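Local coordinates for phytase (Debaryomyces castellii, PDB 2GFI), which acts as a 3-phytase of the histidine acid phosphatase family, probably removing phosphate from phytate (inositol hexakisphosphate) through a phosphohistidine intermediate, at residues A[288-293]-A[348-354]; A[138-144]-A[174-179]; A[83-87]-A[108-112]; A[191-196]-A[451-456]. All coordinates share one frame; numbering follows the deposited sequence.

Contact 1 of 4, residues A[288-293]-A[348-354]; sequences DLDDYY and PDEDLPV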
loop_
_atom_site.group_PDB
_atom_site.type_symbol
_atom_site.label_atom_id
_atom_site.label_comp_id
_atom_site.label_asym_id
_atom_site.label_seq_id
_atom_site.Cartn_x
_atom_site.Cartn_y
_atom_site.Cartn_z
ATOM N N ASP A 288 20.893 -4.957 19.506
ATOM C CA ASP A 288 21.992 -5.009 18.547
ATOM C C ASP A 288 23.333 -5.134 19.262
ATOM O O ASP A 288 24.187 -5.871 18.802
ATOM C CB ASP A 288 22.028 -3.769 17.687
ATOM C CG ASP A 288 20.971 -3.780 16.597
ATOM O OD1 ASP A 288 20.493 -4.896 16.212
ATOM O OD2 ASP A 288 20.565 -2.706 16.063
ATOM N N LEU A 289 23.510 -4.395 20.369
ATOM C CA LEU A 289 24.730 -4.393 21.133
ATOM C C LEU A 289 24.989 -5.760 21.746
ATOM O O LEU A 289 26.029 -6.379 21.527
ATOM C CB LEU A 289 24.612 -3.392 22.254
ATOM C CG LEU A 289 25.093 -1.973 22.077
ATOM C CD1 LEU A 289 24.822 -1.235 23.385
ATOM C CD2 LEU A 289 26.576 -1.958 21.702
ATOM N N ASP A 290 24.029 -6.236 22.510
ATOM C CA ASP A 290 24.132 -7.550 23.084
ATOM C C ASP A 290 24.474 -8.605 22.019
ATOM O O ASP A 290 25.389 -9.397 22.196
ATOM C CB ASP A 290 22.837 -7.893 23.800
ATOM C CG ASP A 290 22.884 -9.235 24.448
ATOM O OD1 ASP A 290 23.962 -9.587 24.974
ATOM O OD2 ASP A 290 21.909 -10.026 24.473
ATOM N N ASP A 291 23.752 -8.628 20.901
ATOM C CA ASP A 291 24.048 -9.651 19.895
ATOM C C ASP A 291 25.330 -9.391 19.152
ATOM O O ASP A 291 26.010 -10.336 18.773
ATOM C CB ASP A 291 22.904 -9.819 18.919
ATOM C CG ASP A 291 21.655 -10.312 19.590
ATOM O OD1 ASP A 291 21.748 -11.005 20.636
ATOM O OD2 ASP A 291 20.525 -10.041 19.145
ATOM N N TYR A 292 25.682 -8.128 18.937
ATOM C CA TYR A 292 26.952 -7.870 18.284
ATOM C C TYR A 292 28.104 -8.407 19.139
ATOM O O TYR A 292 28.999 -9.074 18.620
ATOM C CB TYR A 292 27.178 -6.398 17.958
ATOM C CG TYR A 292 28.595 -6.169 17.461
ATOM C CD1 TYR A 292 28.940 -6.455 16.130
ATOM C CD2 TYR A 292 29.598 -5.714 18.327
ATOM C CE1 TYR A 292 30.233 -6.265 15.657
ATOM C CE2 TYR A 292 30.894 -5.523 17.873
ATOM C CZ TYR A 292 31.206 -5.804 16.532
ATOM O OH TYR A 292 32.487 -5.639 16.068
ATOM N N TYR A 293 28.045 -8.154 20.443
ATOM C CA TYR A 293 29.149 -8.499 21.340
ATOM C C TYR A 293 29.159 -9.951 21.807
ATOM O O TYR A 293 30.182 -10.453 22.291
ATOM C CB TYR A 293 29.203 -7.549 22.540
ATOM C CG TYR A 293 29.819 -6.224 22.203
ATOM C CD1 TYR A 293 31.202 -6.114 22.035
ATOM C CD2 TYR A 293 29.013 -5.065 22.021
ATOM C CE1 TYR A 293 31.784 -4.916 21.710
ATOM C CE2 TYR A 293 29.582 -3.860 21.695
ATOM C CZ TYR A 293 30.978 -3.790 21.549
ATOM O OH TYR A 293 31.600 -2.622 21.252
ATOM N N PRO A 348 30.014 -4.587 10.938
ATOM C CA PRO A 348 30.638 -3.257 10.935
ATOM C C PRO A 348 32.163 -3.405 11.042
ATOM O O PRO A 348 32.637 -4.432 11.538
ATOM C CB PRO A 348 30.080 -2.597 12.204
ATOM C CG PRO A 348 29.800 -3.702 13.092
ATOM C CD PRO A 348 29.289 -4.856 12.194
ATOM N N ASP A 349 32.908 -2.393 10.589
ATOM C CA ASP A 349 34.380 -2.391 10.686
ATOM C C ASP A 349 34.874 -2.356 12.108
ATOM O O ASP A 349 35.924 -2.936 12.438
ATOM C CB ASP A 349 34.950 -1.159 10.001
ATOM C CG ASP A 349 34.876 -1.251 8.495
ATOM O OD1 ASP A 349 34.943 -2.397 7.961
ATOM O OD2 ASP A 349 34.755 -0.219 7.784
ATOM N N GLU A 350 34.127 -1.627 12.934
ATOM C CA GLU A 350 34.476 -1.437 14.329
ATOM C C GLU A 350 33.372 -1.907 15.273
ATOM O O GLU A 350 32.212 -2.048 14.892
ATOM C CB GLU A 350 34.907 0.021 14.614
ATOM C CG GLU A 350 34.155 1.101 13.841
ATOM C CD GLU A 350 34.484 2.542 14.287
ATOM O OE1 GLU A 350 35.460 2.741 15.097
ATOM O OE2 GLU A 350 33.753 3.499 13.831
ATOM N N ASP A 351 33.784 -2.172 16.504
ATOM C CA ASP A 351 32.899 -2.488 17.592
ATOM C C ASP A 351 31.882 -1.381 17.800
ATOM O O ASP A 351 32.174 -0.211 17.574
ATOM C CB ASP A 351 33.722 -2.736 18.855
ATOM C CG ASP A 351 34.481 -4.066 18.798
ATOM O OD1 ASP A 351 34.236 -4.920 17.896
ATOM O OD2 ASP A 351 35.353 -4.350 19.639
ATOM N N LEU A 352 30.680 -1.774 18.199
ATOM C CA LEU A 352 29.580 -0.859 18.371
ATOM C C LEU A 352 29.835 0.043 19.564
ATOM O O LEU A 352 30.374 -0.405 20.572
ATOM C CB LEU A 352 28.276 -1.646 18.543
ATOM C CG LEU A 352 27.493 -1.887 17.249
ATOM C CD1 LEU A 352 28.354 -2.583 16.158
ATOM C CD2 LEU A 352 26.236 -2.694 17.538
ATOM N N PRO A 353 29.470 1.312 19.459
ATOM C CA PRO A 353 29.587 2.198 20.593
ATOM C C PRO A 353 28.492 1.873 21.596
ATOM O O PRO A 353 27.448 1.321 21.224
ATOM C CB PRO A 353 29.358 3.574 19.980
ATOM C CG PRO A 353 28.437 3.308 18.789
ATOM C CD PRO A 353 28.916 1.994 18.258
ATOM N N VAL A 354 28.744 2.214 22.863
ATOM C CA VAL A 354 27.791 2.009 23.951
ATOM C C VAL A 354 27.374 3.330 24.574
ATOM O O VAL A 354 26.366 3.407 25.276
ATOM C CB VAL A 354 28.379 1.089 25.042
ATOM C CG1 VAL A 354 28.576 -0.308 24.481
ATOM C CG2 VAL A 354 29.722 1.668 25.633
#
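The Tyr292 ring takes Leu352 CD1 over the centre of one face, a CH-pi contact 3.8 Å from the ring centroid and 11° off the normal, while the carboxylate carbon of Asp351 lies in plane at its edge. Next to it, the Tyr293 ring has Tyr292 CD2 over the centre of one face, with Leu289 CD2 and Leu352 O at its edge. Both tyrosines sit on helix 277-295 of the histidine phosphatase fold and grip the irregular loop that leads from helix 333-343 to helix 365-368. Each hydroxyl donates one bond to that loop. Tyr292 OH reaches the anti lone pair of Asp351 OD1 at 2.6 Å; chi1 of 172° aims the ring at the loop. Tyr293 OH bonds Leu352 O, also at 2.6 Å, in the carbonyl plane and on a lone pair. Pro348 slides past the CE1 side of the Tyr292 ring in the opposite direction, its CG 3.7 Å from Tyr292 CE1. Tyr363 and Ser361, late in the same loop, and His365 N at the start of helix 365-368 also hold to this helix, the last two through the Asp288 carboxylate. Leu352 touches two helix residues through other atoms: CD2 lies 3.8 Å from Tyr292 CB, and CB meets Leu289 CD2 at 3.6 Å. That same Leu289 methyl also touches Val354 CG1, at 3.8 Å.

Contact 2 of 4, residues A[138-144]-A[174-179]; sequences MKHGIAF and YFARGF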
loop_
_atom_site.group_PDB
_atom_site.type_symbol
_atom_site.label_atom_id
_atom_site.label_comp_id
_atom_site.label_asym_id
_atom_site.label_seq_id
_atom_site.Cartn_x
_atom_site.Cartn_y
_atom_site.Cartn_z
ATOM N N MET A 138 6.399 -22.600 5.676
ATOM C CA MET A 138 5.695 -23.197 4.543
ATOM C C MET A 138 5.665 -22.261 3.313
ATOM O O MET A 138 6.026 -22.670 2.218
ATOM C CB MET A 138 4.280 -23.629 4.949
ATOM C CG MET A 138 3.553 -24.503 3.909
ATOM S SD MET A 138 2.092 -25.440 4.500
ATOM C CE MET A 138 2.857 -26.996 4.824
ATOM N N LYS A 139 5.282 -21.001 3.487
ATOM C CA LYS A 139 5.202 -20.048 2.355
ATOM C C LYS A 139 6.572 -19.835 1.749
ATOM O O LYS A 139 6.693 -19.651 0.527
ATOM C CB LYS A 139 4.651 -18.685 2.788
ATOM C CG LYS A 139 3.234 -18.677 3.220
ATOM C CD LYS A 139 2.802 -17.235 3.515
ATOM C CE LYS A 139 1.317 -17.141 3.855
ATOM N NZ LYS A 139 1.070 -15.927 4.684
ATOM N N HIS A 140 7.593 -19.814 2.627
ATOM C CA HIS A 140 8.968 -19.680 2.211
ATOM C C HIS A 140 9.376 -20.880 1.324
ATOM O O HIS A 140 9.951 -20.694 0.262
ATOM C CB HIS A 140 9.921 -19.547 3.412
ATOM C CG HIS A 140 11.350 -19.303 3.014
ATOM N ND1 HIS A 140 12.403 -19.400 3.897
ATOM C CD2 HIS A 140 11.897 -18.999 1.809
ATOM C CE1 HIS A 140 13.538 -19.145 3.263
ATOM N NE2 HIS A 140 13.258 -18.883 1.995
ATOM N N GLY A 141 9.080 -22.092 1.769
ATOM C CA GLY A 141 9.351 -23.286 0.988
ATOM C C GLY A 141 8.733 -23.177 -0.396
ATOM O O GLY A 141 9.411 -23.410 -1.367
ATOM N N ILE A 142 7.460 -22.791 -0.489
ATOM C CA ILE A 142 6.789 -22.628 -1.770
ATOM C C ILE A 142 7.541 -21.663 -2.675
ATOM O O ILE A 142 7.782 -21.950 -3.827
ATOM C CB ILE A 142 5.345 -22.101 -1.563
ATOM C CG1 ILE A 142 4.469 -23.097 -0.781
ATOM C CG2 ILE A 142 4.718 -21.666 -2.894
ATOM C CD1 ILE A 142 3.007 -22.553 -0.480
ATOM N N ALA A 143 7.883 -20.503 -2.130
ATOM C CA ALA A 143 8.518 -19.423 -2.850
ATOM C C ALA A 143 9.870 -19.888 -3.314
ATOM O O ALA A 143 10.347 -19.529 -4.395
ATOM C CB ALA A 143 8.672 -18.187 -1.925
ATOM N N PHE A 144 10.514 -20.643 -2.441
ATOM C CA PHE A 144 11.838 -21.117 -2.696
ATOM C C PHE A 144 11.781 -22.130 -3.841
ATOM O O PHE A 144 12.611 -22.091 -4.721
ATOM C CB PHE A 144 12.419 -21.726 -1.420
ATOM C CG PHE A 144 13.912 -21.960 -1.475
ATOM C CD1 PHE A 144 14.804 -21.013 -0.940
ATOM C CD2 PHE A 144 14.442 -23.152 -2.017
ATOM C CE1 PHE A 144 16.186 -21.242 -0.941
ATOM C CE2 PHE A 144 15.809 -23.384 -2.002
ATOM C CZ PHE A 144 16.673 -22.428 -1.469
ATOM N N TYR A 174 8.055 -27.705 7.659
ATOM C CA TYR A 174 7.085 -26.865 6.989
ATOM C C TYR A 174 7.666 -26.301 5.703
ATOM O O TYR A 174 6.987 -26.256 4.708
ATOM C CB TYR A 174 6.578 -25.756 7.904
ATOM C CG TYR A 174 5.391 -26.219 8.686
ATOM C CD1 TYR A 174 5.552 -26.868 9.898
ATOM C CD2 TYR A 174 4.105 -26.024 8.207
ATOM C CE1 TYR A 174 4.443 -27.294 10.648
ATOM C CE2 TYR A 174 2.995 -26.415 8.940
ATOM C CZ TYR A 174 3.179 -27.071 10.162
ATOM O OH TYR A 174 2.084 -27.505 10.885
ATOM N N PHE A 175 8.933 -25.894 5.740
ATOM C CA PHE A 175 9.603 -25.434 4.581
ATOM C C PHE A 175 9.612 -26.515 3.502
ATOM O O PHE A 175 9.216 -26.236 2.369
ATOM C CB PHE A 175 11.043 -25.056 4.922
ATOM C CG PHE A 175 11.817 -24.564 3.731
ATOM C CD1 PHE A 175 11.939 -23.203 3.488
ATOM C CD2 PHE A 175 12.380 -25.471 2.821
ATOM C CE1 PHE A 175 12.628 -22.749 2.371
ATOM C CE2 PHE A 175 13.072 -25.016 1.691
ATOM C CZ PHE A 175 13.195 -23.664 1.468
ATOM N N ALA A 176 10.039 -27.731 3.857
ATOM C CA ALA A 176 10.150 -28.837 2.924
ATOM C C ALA A 176 8.793 -29.148 2.341
ATOM O O ALA A 176 8.673 -29.425 1.135
ATOM C CB ALA A 176 10.769 -30.063 3.587
ATOM N N ARG A 177 7.752 -29.043 3.177
ATOM C CA ARG A 177 6.404 -29.261 2.704
ATOM C C ARG A 177 5.965 -28.166 1.744
ATOM O O ARG A 177 5.292 -28.438 0.742
ATOM C CB ARG A 177 5.432 -29.366 3.855
ATOM C CG ARG A 177 5.564 -30.660 4.626
ATOM C CD ARG A 177 4.719 -30.677 5.888
ATOM N NE ARG A 177 4.969 -31.875 6.668
ATOM C CZ ARG A 177 4.323 -33.016 6.485
ATOM N NH1 ARG A 177 3.420 -33.115 5.516
ATOM N NH2 ARG A 177 4.610 -34.069 7.250
ATOM N N GLY A 178 6.321 -26.922 2.043
ATOM C CA GLY A 178 6.004 -25.878 1.102
ATOM C C GLY A 178 6.738 -26.164 -0.204
ATOM O O GLY A 178 6.186 -25.999 -1.291
ATOM N N PHE A 179 7.996 -26.596 -0.079
ATOM C CA PHE A 179 8.884 -26.757 -1.214
ATOM C C PHE A 179 8.399 -27.869 -2.136
ATOM O O PHE A 179 8.381 -27.705 -3.349
ATOM C CB PHE A 179 10.334 -26.997 -0.736
ATOM C CG PHE A 179 11.323 -27.205 -1.860
ATOM C CD1 PHE A 179 12.095 -26.152 -2.332
ATOM C CD2 PHE A 179 11.462 -28.458 -2.467
ATOM C CE1 PHE A 179 12.992 -26.361 -3.393
ATOM C CE2 PHE A 179 12.338 -28.665 -3.501
ATOM C CZ PHE A 179 13.119 -27.626 -3.967
#
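A close helix-helix crossing centred on two glycines brings Gly141 and Gly178 face to face, the axes of the two segments approaching to 6.3 Å with a crossing angle of -40°. Backbone meets backbone through CA-H...O contacts running both ways: Gly178 CA to Met138 O at 3.4 Å, and Gly141 CA to Phe175 O at 3.3 Å. Gly141 CA also lies over the Phe175 ring, 3.6 Å from its centroid. In the alpha/beta part of the phosphatase fold, these helices, 133-148 and 166-180, pack on the central sheet, where Leu66 and Leu328 meet their aromatic cluster. There Phe175 presents its edge to two faces: CE1 stands over the centre of the His140 ring, planes at 88°, and CZ comes 3.5 Å from Phe144 CG, planes at 66°. Phe179 CE1 in turn touches the edge of Phe144. At the other end, bent at its last torsion, Met138 puts CE 3.6 Å from Arg177 CB and 3.7 Å from Tyr174 CD2; Tyr174 OH bonds Asp182 N of a second subunit.

Contact 3 of 4, residues A[83-87]-A[108-112]; sequences YKAVY and YEYFV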
loop_
_atom_site.group_PDB
_atom_site.type_symbol
_atom_site.label_atom_id
_atom_site.label_comp_id
_atom_site.label_asym_id
_atom_site.label_seq_id
_atom_site.Cartn_x
_atom_site.Cartn_y
_atom_site.Cartn_z
ATOM N N TYR A 83 7.833 -13.150 31.275
ATOM C CA TYR A 83 6.642 -12.411 30.814
ATOM C C TYR A 83 5.466 -12.710 31.743
ATOM O O TYR A 83 4.691 -11.821 32.094
ATOM C CB TYR A 83 6.273 -12.701 29.334
ATOM C CG TYR A 83 7.385 -12.481 28.328
ATOM C CD1 TYR A 83 8.382 -11.521 28.548
ATOM C CD2 TYR A 83 7.444 -13.230 27.143
ATOM C CE1 TYR A 83 9.406 -11.318 27.625
ATOM C CE2 TYR A 83 8.473 -13.031 26.211
ATOM C CZ TYR A 83 9.436 -12.070 26.463
ATOM O OH TYR A 83 10.478 -11.867 25.579
ATOM N N LYS A 84 5.336 -13.971 32.131
ATOM C CA LYS A 84 4.263 -14.386 33.049
ATOM C C LYS A 84 4.390 -13.671 34.415
ATOM O O LYS A 84 3.396 -13.146 34.946
ATOM C CB LYS A 84 4.246 -15.907 33.191
ATOM C CG LYS A 84 3.058 -16.450 33.987
ATOM C CD LYS A 84 1.819 -15.656 33.677
ATOM C CE LYS A 84 0.529 -16.419 34.033
ATOM N NZ LYS A 84 0.400 -16.728 35.462
ATOM N N ALA A 85 5.601 -13.653 34.966
ATOM C CA ALA A 85 5.920 -12.864 36.167
ATOM C C ALA A 85 5.579 -11.357 36.055
ATOM O O ALA A 85 5.011 -10.770 36.983
ATOM C CB ALA A 85 7.397 -13.084 36.604
ATOM N N VAL A 86 5.906 -10.727 34.930
ATOM C CA VAL A 86 5.531 -9.330 34.740
ATOM C C VAL A 86 4.029 -9.212 34.652
ATOM O O VAL A 86 3.444 -8.321 35.261
ATOM C CB VAL A 86 6.209 -8.648 33.505
ATOM C CG1 VAL A 86 5.860 -7.131 33.473
ATOM C CG2 VAL A 86 7.718 -8.771 33.594
ATOM N N TYR A 87 3.391 -10.099 33.894
ATOM C CA TYR A 87 1.952 -10.075 33.767
ATOM C C TYR A 87 1.290 -10.122 35.157
ATOM O O TYR A 87 0.321 -9.405 35.413
ATOM C CB TYR A 87 1.481 -11.264 32.918
ATOM C CG TYR A 87 -0.037 -11.444 32.886
ATOM C CD1 TYR A 87 -0.830 -10.771 31.938
ATOM C CD2 TYR A 87 -0.671 -12.318 33.788
ATOM C CE1 TYR A 87 -2.230 -10.954 31.900
ATOM C CE2 TYR A 87 -2.034 -12.516 33.762
ATOM C CZ TYR A 87 -2.807 -11.823 32.824
ATOM O OH TYR A 87 -4.148 -12.033 32.831
ATOM N N TYR A 108 -7.676 -9.019 30.482
ATOM C CA TYR A 108 -6.530 -9.190 29.657
ATOM C C TYR A 108 -5.879 -10.503 30.074
ATOM O O TYR A 108 -5.427 -10.654 31.204
ATOM C CB TYR A 108 -5.613 -7.998 29.822
ATOM C CG TYR A 108 -4.351 -8.061 29.024
ATOM C CD1 TYR A 108 -4.373 -8.049 27.627
ATOM C CD2 TYR A 108 -3.117 -8.093 29.667
ATOM C CE1 TYR A 108 -3.194 -8.090 26.908
ATOM C CE2 TYR A 108 -1.944 -8.116 28.953
ATOM C CZ TYR A 108 -1.986 -8.121 27.580
ATOM O OH TYR A 108 -0.793 -8.136 26.891
ATOM N N GLU A 109 -5.897 -11.465 29.171
ATOM C CA GLU A 109 -5.303 -12.747 29.446
ATOM C C GLU A 109 -3.810 -12.725 29.143
ATOM O O GLU A 109 -3.344 -11.969 28.306
ATOM C CB GLU A 109 -5.992 -13.807 28.614
ATOM C CG GLU A 109 -7.453 -14.005 28.983
ATOM C CD GLU A 109 -8.095 -15.149 28.202
ATOM O OE1 GLU A 109 -7.943 -15.243 26.952
ATOM O OE2 GLU A 109 -8.764 -15.985 28.843
ATOM N N TYR A 110 -3.053 -13.543 29.855
ATOM C CA TYR A 110 -1.677 -13.763 29.488
ATOM C C TYR A 110 -1.683 -14.541 28.160
ATOM O O TYR A 110 -2.513 -15.442 27.986
ATOM C CB TYR A 110 -0.962 -14.539 30.569
ATOM C CG TYR A 110 0.455 -14.808 30.181
ATOM C CD1 TYR A 110 1.298 -13.765 29.844
ATOM C CD2 TYR A 110 0.961 -16.111 30.139
ATOM C CE1 TYR A 110 2.617 -14.011 29.453
ATOM C CE2 TYR A 110 2.301 -16.358 29.766
ATOM C CZ TYR A 110 3.104 -15.305 29.416
ATOM O OH TYR A 110 4.406 -15.504 29.022
ATOM N N PHE A 111 -0.788 -14.186 27.225
ATOM C CA PHE A 111 -0.925 -14.683 25.852
ATOM C C PHE A 111 -0.464 -16.131 25.610
ATOM O O PHE A 111 -0.768 -16.733 24.587
ATOM C CB PHE A 111 -0.265 -13.738 24.880
ATOM C CG PHE A 111 1.230 -13.673 24.989
ATOM C CD1 PHE A 111 2.029 -14.484 24.199
ATOM C CD2 PHE A 111 1.832 -12.760 25.818
ATOM C CE1 PHE A 111 3.410 -14.385 24.250
ATOM C CE2 PHE A 111 3.204 -12.668 25.909
ATOM C CZ PHE A 111 3.999 -13.474 25.127
ATOM N N VAL A 112 0.298 -16.675 26.539
ATOM C CA VAL A 112 0.638 -18.068 26.487
ATOM C C VAL A 112 -0.354 -18.804 27.392
ATOM O O VAL A 112 -0.192 -18.815 28.620
ATOM C CB VAL A 112 2.086 -18.328 26.912
ATOM C CG1 VAL A 112 2.449 -19.755 26.619
ATOM C CG2 VAL A 112 3.034 -17.380 26.165
HETATM O O HOH W 1 -4.371 -15.227 31.709
#
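Tyr87 and Tyr110 mark the closest approach of the two backbones, CA to CA 6.7 Å, where one side of helix 77-91 faces a loop segment that is extended through Tyr108, Glu109 and Tyr110. No regular backbone pairing joins them; the tyrosines do the joining. The first torsion of Tyr87 (172°) swings the ring away from its own N and along the loop, with Tyr110 CB over the centre of one face, 3.7 Å from the centroid and 2° off the normal. Its hydroxyl donates to Tyr108 O, which lies in plane at the ring edge; the modelled separation is very short and its exact value doubtful. A water accepts from Tyr110 N at 2.8 Å and reaches Tyr87 OH only weakly. This is part of the helical region of the histidine phosphatase fold, where Tyr258 of helix 249-266 touches Tyr87 and Tyr108 and meets Phe111 edge-to-face. The Tyr110 ring is sandwiched: Lys84 CD lies over one face, 3.9 Å from the centroid, and Val112 N over the opposite one. A bend at chi2 (38°) folds the lysine chain across that ring, and its NZ goes on to a salt bridge with Glu88. Tyr110 OH comes 3.4 Å from Tyr83 CB, at the edge of the Tyr83 ring, and makes a weak bond to Gly80 O. Nearby, Tyr83 CD2 lies near the plane of the Phe111 ring, 4.0 Å from its CZ.

Contact 4 of 4, residues A[191-196]-A[451-456]; sequences TNIISE and YTASLI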
loop_
_atom_site.group_PDB
_atom_site.type_symbol
_atom_site.label_atom_id
_atom_site.label_comp_id
_atom_site.label_asym_id
_atom_site.label_seq_id
_atom_site.Cartn_x
_atom_site.Cartn_y
_atom_site.Cartn_z
ATOM N N THR A 191 15.355 -35.919 5.976
ATOM C CA THR A 191 15.810 -34.922 6.903
ATOM C C THR A 191 16.921 -35.479 7.763
ATOM O O THR A 191 16.776 -36.545 8.371
ATOM C CB THR A 191 14.653 -34.464 7.793
ATOM O OG1 THR A 191 13.675 -33.825 6.976
ATOM C CG2 THR A 191 15.110 -33.386 8.760
ATOM N N ASN A 192 17.997 -34.716 7.839
ATOM C CA ASN A 192 19.141 -35.021 8.656
ATOM C C ASN A 192 19.129 -34.095 9.836
ATOM O O ASN A 192 19.248 -32.884 9.692
ATOM C CB ASN A 192 20.406 -34.872 7.811
ATOM C CG ASN A 192 20.297 -35.641 6.513
ATOM O OD1 ASN A 192 20.216 -36.868 6.522
ATOM N ND2 ASN A 192 20.201 -34.924 5.398
ATOM N N ILE A 193 18.913 -34.681 11.003
ATOM C CA ILE A 193 18.777 -33.957 12.225
ATOM C C ILE A 193 20.129 -34.030 12.873
ATOM O O ILE A 193 20.571 -35.093 13.275
ATOM C CB ILE A 193 17.732 -34.615 13.134
ATOM C CG1 ILE A 193 16.446 -34.921 12.377
ATOM C CG2 ILE A 193 17.450 -33.736 14.368
ATOM C CD1 ILE A 193 15.434 -35.673 13.226
ATOM N N ILE A 194 20.773 -32.885 12.994
ATOM C CA ILE A 194 22.130 -32.782 13.442
ATOM C C ILE A 194 22.053 -32.260 14.856
ATOM O O ILE A 194 21.535 -31.149 15.126
ATOM C CB ILE A 194 22.878 -31.814 12.501
ATOM C CG1 ILE A 194 22.897 -32.409 11.094
ATOM C CG2 ILE A 194 24.287 -31.563 12.953
ATOM C CD1 ILE A 194 22.618 -31.362 10.097
ATOM N N SER A 195 22.576 -33.072 15.762
ATOM C CA SER A 195 22.419 -32.835 17.159
ATOM C C SER A 195 23.106 -31.526 17.558
ATOM O O SER A 195 24.140 -31.120 16.989
ATOM C CB SER A 195 22.945 -34.037 17.947
ATOM O OG SER A 195 23.176 -33.700 19.316
ATOM N N GLU A 196 22.517 -30.880 18.549
ATOM C CA GLU A 196 23.125 -29.687 19.133
ATOM C C GLU A 196 24.131 -30.010 20.248
ATOM O O GLU A 196 24.768 -29.109 20.821
ATOM C CB GLU A 196 22.041 -28.730 19.629
ATOM C CG GLU A 196 21.163 -28.207 18.515
ATOM C CD GLU A 196 20.214 -27.138 18.988
ATOM O OE1 GLU A 196 20.340 -26.700 20.153
ATOM O OE2 GLU A 196 19.346 -26.734 18.193
ATOM N N TYR A 451 22.116 -39.188 10.760
ATOM C CA TYR A 451 21.874 -37.991 11.560
ATOM C C TYR A 451 20.443 -37.993 12.028
ATOM O O TYR A 451 19.546 -37.584 11.308
ATOM C CB TYR A 451 22.199 -36.723 10.791
ATOM C CG TYR A 451 23.660 -36.570 10.531
ATOM C CD1 TYR A 451 24.538 -36.199 11.558
ATOM C CD2 TYR A 451 24.177 -36.822 9.274
ATOM C CE1 TYR A 451 25.895 -36.062 11.318
ATOM C CE2 TYR A 451 25.520 -36.694 9.030
ATOM C CZ TYR A 451 26.379 -36.315 10.042
ATOM O OH TYR A 451 27.732 -36.182 9.765
ATOM N N THR A 452 20.227 -38.481 13.245
ATOM C CA THR A 452 18.872 -38.675 13.702
ATOM C C THR A 452 18.606 -38.323 15.169
ATOM O O THR A 452 17.769 -38.953 15.827
ATOM C CB THR A 452 18.387 -40.073 13.350
ATOM O OG1 THR A 452 16.965 -40.127 13.564
ATOM C CG2 THR A 452 18.987 -41.156 14.310
ATOM N N ALA A 453 19.273 -37.289 15.662
ATOM C CA ALA A 453 19.098 -36.863 17.053
ATOM C C ALA A 453 17.637 -36.694 17.401
ATOM O O ALA A 453 16.818 -36.338 16.547
ATOM C CB ALA A 453 19.831 -35.594 17.307
ATOM N N SER A 454 17.318 -36.928 18.662
ATOM C CA SER A 454 15.971 -36.765 19.140
ATOM C C SER A 454 15.696 -35.278 19.431
ATOM O O SER A 454 16.592 -34.538 19.838
ATOM C CB SER A 454 15.772 -37.639 20.395
ATOM O OG SER A 454 16.111 -36.908 21.561
ATOM N N LEU A 455 14.455 -34.844 19.223
ATOM C CA LEU A 455 14.114 -33.422 19.338
ATOM C C LEU A 455 14.165 -32.911 20.763
ATOM O O LEU A 455 13.632 -33.556 21.673
ATOM C CB LEU A 455 12.743 -33.129 18.706
ATOM C CG LEU A 455 12.653 -33.534 17.216
ATOM C CD1 LEU A 455 11.285 -33.240 16.641
ATOM C CD2 LEU A 455 13.812 -32.971 16.327
ATOM N N ILE A 456 14.798 -31.756 20.955
ATOM C CA ILE A 456 14.708 -31.034 22.225
ATOM C C ILE A 456 13.785 -29.791 22.200
ATOM O O ILE A 456 13.625 -29.102 21.180
ATOM C CB ILE A 456 16.103 -30.650 22.736
ATOM C CG1 ILE A 456 16.803 -29.739 21.696
ATOM C CG2 ILE A 456 16.884 -31.956 23.143
ATOM C CD1 ILE A 456 18.192 -29.333 22.042
HETATM O O HOH W 2 21.376 -38.838 8.135
#
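Ile193 and Thr452 form a single beta bridge that lays the C-terminal tail against strand 189-194, which on its other side pairs with strand 158-163 in the central sheet of the histidine phosphatase fold. Ile193 N donates to Tyr451 O at 3.0 Å from well above the carbonyl plane, and Ala453 N returns a weak bond to Ile193 O at 3.5 Å. The Ile193 side chain leans over the tail: its CG2 branch drops to 3.5 Å from Ala453 O and also meets Leu455 CD2. Tyr451 CB rests 3.4 Å from Ile193 O, and with CG beside the backbone N (chi1 -68°) the ring swings over toward Ile194 CG1; its hydroxyl bonds Asp445 OD1 and Asn203 ND2. A water accepts from Tyr451 N at 2.7 Å and lies within bonding distance of Asn192 OD1, though other acceptors compete for its protons. Farther along, the methyl of Ala453 packs on Ser195 CB at 3.5 Å, the serine OG pointing instead to Asp197 N. Ile456 has CG1 between its backbone N and carbonyl carbon (chi1 60°), which turns CD1 toward Glu196. That glutamate is about 8 Å by side chain from His70, the predicted nucleophile. Its OE2 is bonded by Ser163 OG, and OE1 lies 3.9 Å from Ile456 CD1.

How the contacts relate
From the N terminus, contact 3 closes first, folding the loop 108-112 back onto helix 77-91. Contact 2 follows as a second, separate loop: helix 133-148 leads through strand 158-163 to helix 166-180, and the two helices pack together beside the central sheet. The chain then enters strand 189-194, where contact 4 opens, to close only when the C-terminal tail returns at 451-456. Contact 1 is nested inside that long loop, joining helix 277-295 to the loop after helix 333-343; no loops cross. Contacts 2 and 4 lie nearest, about 6 Å between closest atoms, whereas contacts 1 and 2 sit on opposite sides of the chain's centre.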